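Local coordinates for Phosphoglucomutase/phosphomannomutase family protein (Burkholderia thailandensis, PDB 3UW2) that probably transfers a phosphoryl group between positions of a sugar phosphate, as a metal-dependent member of the phosphohexose mutase family, at residues L41-S55 against E77-V91. Residues are numbered along the deposited sequence; the frame is centred on the assembly and turned at random. Where two conformers were deposited one is given.
With EDO (1,2-ethanediol), chain D.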
# COMPACT_ATOMS: atom_id res chain seq x y z
N LEU A 41 -9.67 20.50 -4.99
CA LEU A 41 -8.75 20.59 -3.86
C LEU A 41 -8.00 21.93 -3.92
O LEU A 41 -7.56 22.32 -4.99
CB LEU A 41 -7.77 19.43 -3.97
CG LEU A 41 -6.96 18.95 -2.81
CD1 LEU A 41 -8.02 18.53 -1.81
CD2 LEU A 41 -6.09 17.75 -3.23
N ASP A 42 -7.87 22.62 -2.78
CA ASP A 42 -7.11 23.88 -2.74
C ASP A 42 -6.75 24.11 -1.27
O ASP A 42 -7.04 23.22 -0.42
CB ASP A 42 -7.89 25.09 -3.40
CG ASP A 42 -9.21 25.39 -2.73
OD1 ASP A 42 -9.46 24.97 -1.55
OD2 ASP A 42 -10.05 26.04 -3.39
N ALA A 43 -6.13 25.24 -0.95
CA ALA A 43 -5.77 25.53 0.46
C ALA A 43 -7.00 25.54 1.39
O ALA A 43 -6.88 25.09 2.51
CB ALA A 43 -5.05 26.86 0.59
N ASP A 44 -8.14 26.11 0.94
CA ASP A 44 -9.34 26.20 1.80
C ASP A 44 -9.81 24.83 2.17
O ASP A 44 -10.18 24.59 3.33
CB ASP A 44 -10.52 26.98 1.14
CG ASP A 44 -10.21 28.46 0.93
OD1 ASP A 44 -9.53 29.06 1.79
OD2 ASP A 44 -10.62 29.04 -0.09
N VAL A 45 -9.83 23.93 1.16
CA VAL A 45 -10.17 22.55 1.37
C VAL A 45 -9.23 21.85 2.38
O VAL A 45 -9.69 21.21 3.34
CB VAL A 45 -10.35 21.85 0.00
CG1 VAL A 45 -10.55 20.34 0.19
CG2 VAL A 45 -11.57 22.46 -0.81
N ALA A 46 -7.92 22.02 2.22
CA ALA A 46 -6.95 21.42 3.17
C ALA A 46 -7.20 21.91 4.58
O ALA A 46 -7.23 21.10 5.49
CB ALA A 46 -5.51 21.68 2.73
N ARG A 47 -7.40 23.22 4.72
CA ARG A 47 -7.66 23.80 6.03
C ARG A 47 -8.95 23.21 6.65
O ARG A 47 -8.91 22.82 7.80
CB ARG A 47 -7.76 25.34 5.93
CG ARG A 47 -7.85 26.07 7.27
CD ARG A 47 -7.96 27.60 7.10
NE ARG A 47 -6.59 28.04 6.85
CZ ARG A 47 -6.10 28.40 5.67
NH1 ARG A 47 -6.91 28.48 4.60
NH2 ARG A 47 -4.78 28.70 5.58
N SER A 48 -10.07 23.06 5.91
CA SER A 48 -11.30 22.51 6.51
C SER A 48 -11.09 21.06 6.90
O SER A 48 -11.66 20.57 7.88
CB SER A 48 -12.50 22.59 5.57
OG SER A 48 -12.66 23.88 5.03
N ILE A 49 -10.25 20.35 6.14
CA ILE A 49 -10.00 18.95 6.43
C ILE A 49 -9.14 18.89 7.70
O ILE A 49 -9.36 18.09 8.62
CB ILE A 49 -9.28 18.23 5.27
CG1 ILE A 49 -10.26 17.85 4.14
CG2 ILE A 49 -8.62 16.94 5.77
CD1 ILE A 49 -9.59 17.83 2.76
N GLY A 50 -8.21 19.81 7.81
CA GLY A 50 -7.36 19.82 9.03
C GLY A 50 -8.19 20.14 10.29
O GLY A 50 -8.01 19.54 11.36
N ARG A 51 -9.07 21.14 10.17
CA ARG A 51 -9.96 21.52 11.25
C ARG A 51 -10.88 20.33 11.63
O ARG A 51 -11.07 20.07 12.77
CB ARG A 51 -10.77 22.73 10.78
CG ARG A 51 -11.59 23.38 11.87
CD ARG A 51 -10.75 24.25 12.76
NE ARG A 51 -11.56 24.76 13.86
CZ ARG A 51 -12.31 25.85 13.81
NH1 ARG A 51 -13.03 26.25 14.87
NH2 ARG A 51 -12.32 26.57 12.70
N ALA A 52 -11.47 19.61 10.66
CA ALA A 52 -12.34 18.48 10.93
C ALA A 52 -11.57 17.34 11.64
O ALA A 52 -12.03 16.77 12.61
CB ALA A 52 -12.95 17.95 9.60
N PHE A 53 -10.41 16.98 11.11
CA PHE A 53 -9.62 15.91 11.69
C PHE A 53 -9.11 16.32 13.09
O PHE A 53 -9.21 15.53 14.04
CB PHE A 53 -8.43 15.57 10.75
CG PHE A 53 -7.63 14.37 11.20
CD1 PHE A 53 -6.61 14.51 12.15
CD2 PHE A 53 -7.92 13.10 10.72
CE1 PHE A 53 -5.84 13.42 12.52
CE2 PHE A 53 -7.18 11.97 11.13
CZ PHE A 53 -6.14 12.13 12.02
N GLY A 54 -8.62 17.54 13.24
CA GLY A 54 -8.15 18.00 14.57
C GLY A 54 -9.26 17.96 15.63
O GLY A 54 -9.02 17.68 16.85
N SER A 55 -10.49 18.21 15.16
CA SER A 55 -11.67 18.17 16.02
C SER A 55 -11.93 16.73 16.48
O SER A 55 -12.31 16.52 17.65
CB SER A 55 -12.92 18.62 15.25
OG SER A 55 -12.87 19.99 14.89
N GLU A 77 1.96 24.01 -0.13
CA GLU A 77 0.83 24.93 0.19
C GLU A 77 -0.24 24.14 1.00
O GLU A 77 -0.82 24.64 1.98
CB GLU A 77 0.19 25.45 -1.10
CG GLU A 77 -1.00 26.42 -0.83
CD GLU A 77 -1.65 26.97 -2.10
OE1 GLU A 77 -1.24 26.55 -3.21
OE2 GLU A 77 -2.57 27.84 -2.01
N LEU A 78 -0.60 22.96 0.51
CA LEU A 78 -1.68 22.17 1.18
C LEU A 78 -1.28 21.72 2.59
O LEU A 78 -2.13 21.80 3.51
CB LEU A 78 -2.01 20.92 0.37
CG LEU A 78 -2.63 21.23 -0.98
CD1 LEU A 78 -2.94 19.91 -1.69
CD2 LEU A 78 -3.89 22.03 -0.83
N VAL A 79 -0.02 21.27 2.79
CA VAL A 79 0.37 20.83 4.15
C VAL A 79 0.39 22.04 5.08
O VAL A 79 0.03 21.94 6.25
CB VAL A 79 1.75 20.07 4.25
CG1 VAL A 79 2.97 20.98 4.22
CG2 VAL A 79 1.87 19.28 5.55
N GLY A 80 0.79 23.20 4.59
CA GLY A 80 0.66 24.43 5.45
C GLY A 80 -0.82 24.75 5.81
O GLY A 80 -1.10 25.10 6.94
N ALA A 81 -1.77 24.64 4.86
CA ALA A 81 -3.17 24.95 5.12
C ALA A 81 -3.74 23.92 6.09
O ALA A 81 -4.56 24.21 6.97
CB ALA A 81 -3.99 24.95 3.78
N LEU A 82 -3.27 22.70 5.93
CA LEU A 82 -3.76 21.58 6.75
C LEU A 82 -3.34 21.85 8.16
O LEU A 82 -4.17 21.74 9.08
CB LEU A 82 -3.17 20.24 6.25
CG LEU A 82 -3.48 19.00 7.11
CD1 LEU A 82 -4.94 18.62 6.93
CD2 LEU A 82 -2.56 17.83 6.76
N ALA A 83 -2.08 22.23 8.34
CA ALA A 83 -1.53 22.52 9.67
C ALA A 83 -2.27 23.68 10.34
O ALA A 83 -2.53 23.62 11.57
CB ALA A 83 0.01 22.78 9.62
N ASP A 84 -2.57 24.74 9.57
CA ASP A 84 -3.37 25.88 10.09
C ASP A 84 -4.73 25.39 10.67
O ASP A 84 -5.17 25.86 11.71
CB ASP A 84 -3.66 26.94 9.01
CG ASP A 84 -2.40 27.66 8.51
OD1 ASP A 84 -1.36 27.78 9.21
OD2 ASP A 84 -2.46 28.11 7.38
N GLY A 85 -5.38 24.48 9.95
CA GLY A 85 -6.71 23.95 10.30
C GLY A 85 -6.65 23.10 11.57
O GLY A 85 -7.56 23.18 12.45
N LEU A 86 -5.57 22.31 11.70
CA LEU A 86 -5.41 21.43 12.85
C LEU A 86 -5.21 22.33 14.05
O LEU A 86 -5.77 22.09 15.17
CB LEU A 86 -4.18 20.55 12.69
CG LEU A 86 -4.37 19.34 11.75
CD1 LEU A 86 -2.99 18.90 11.20
CD2 LEU A 86 -5.14 18.22 12.47
N ARG A 87 -4.32 23.31 13.87
CA ARG A 87 -4.03 24.24 15.02
C ARG A 87 -5.27 25.08 15.47
O ARG A 87 -5.44 25.34 16.68
CB ARG A 87 -2.86 25.14 14.68
CG ARG A 87 -1.55 24.37 14.36
CD ARG A 87 -0.50 25.33 13.76
NE ARG A 87 -0.09 26.39 14.73
CZ ARG A 87 0.60 27.49 14.39
NH1 ARG A 87 1.05 27.68 13.12
NH2 ARG A 87 0.96 28.35 15.37
N ALA A 88 -6.08 25.55 14.52
CA ALA A 88 -7.40 26.24 14.76
C ALA A 88 -8.38 25.36 15.55
O ALA A 88 -9.24 25.90 16.23
CB ALA A 88 -8.07 26.68 13.43
N ALA A 89 -8.31 24.03 15.39
CA ALA A 89 -9.04 23.06 16.27
C ALA A 89 -8.44 22.87 17.66
O ALA A 89 -9.03 22.17 18.49
CB ALA A 89 -9.14 21.66 15.60
N GLY A 90 -7.27 23.44 17.91
CA GLY A 90 -6.63 23.35 19.24
C GLY A 90 -5.63 22.18 19.34
O GLY A 90 -5.25 21.80 20.44
N VAL A 91 -5.18 21.63 18.20
CA VAL A 91 -4.28 20.48 18.14
C VAL A 91 -2.84 20.94 17.82
O VAL A 91 -2.66 21.73 16.94
CB VAL A 91 -4.86 19.49 17.08
CG1 VAL A 91 -3.85 18.48 16.63
CG2 VAL A 91 -6.09 18.81 17.71
C1 EDO D . 2.08 26.62 10.18
O1 EDO D . 0.76 26.34 10.79
C2 EDO D . 2.36 25.74 8.93
O2 EDO D . 1.58 26.35 7.87
O HOH W 1 -4.87 26.98 -2.91
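Gly50 and Gly85 bring the two helices together backbone to backbone: Gly50 C lies 3.6 Å from Gly85 C, and the axes of 43-55 and 77-88 approach to 6.5 Å, crossing at -37°. Neither residue has a side chain, so the backbones meet directly, Gly50 beside Leu82 and Leu86, and Gly85 beside Arg47 and Arg51. This intimacy allows CA-H...O contacts in both directions, among them Arg51 CA to Gly85 O at 3.2 Å and Gly85 CA to Arg47 O. Small residues continue the seam, Ala46 CB resting 3.8 Å from Ala81 CB at one end and Ala89 CB against the backbone of Gly54 at the other. Leu82 pushes CD1 to 3.4 Å from Gly50 CA, tighter than usual, while Leu86 CD2 meets the Phe53 ring at its edge.

The solvent side is looser and polar. The Arg47 chain bends at chi3 (-80°) toward Asp84, and its guanidinium lies nearly coplanar with the carboxylate; NH2 reaches the anti lone pair of OD2 at 3.0 Å, and Ala81 CB lies over one face, toward its rim. Asp84 OD1 takes a bond from an ethanediol, probably from crystallisation, that Arg87 also holds. Near the start of helix 43-55, a water links Ala43 N to Glu77 OE2.

Arg51 bends at chi2 and lays its CD against Gly85 O and Ala88 CB, while NE bonds to Glu166 O. On the buried side, Leu78 and Leu82 pack on strand 124-127, and Leu41 and Ile49 on strand 136-143; Phe53 touches both strands, so the pair forms a helical layer over the mixed sheet of domain I, with helix 151-161 alongside 43-59.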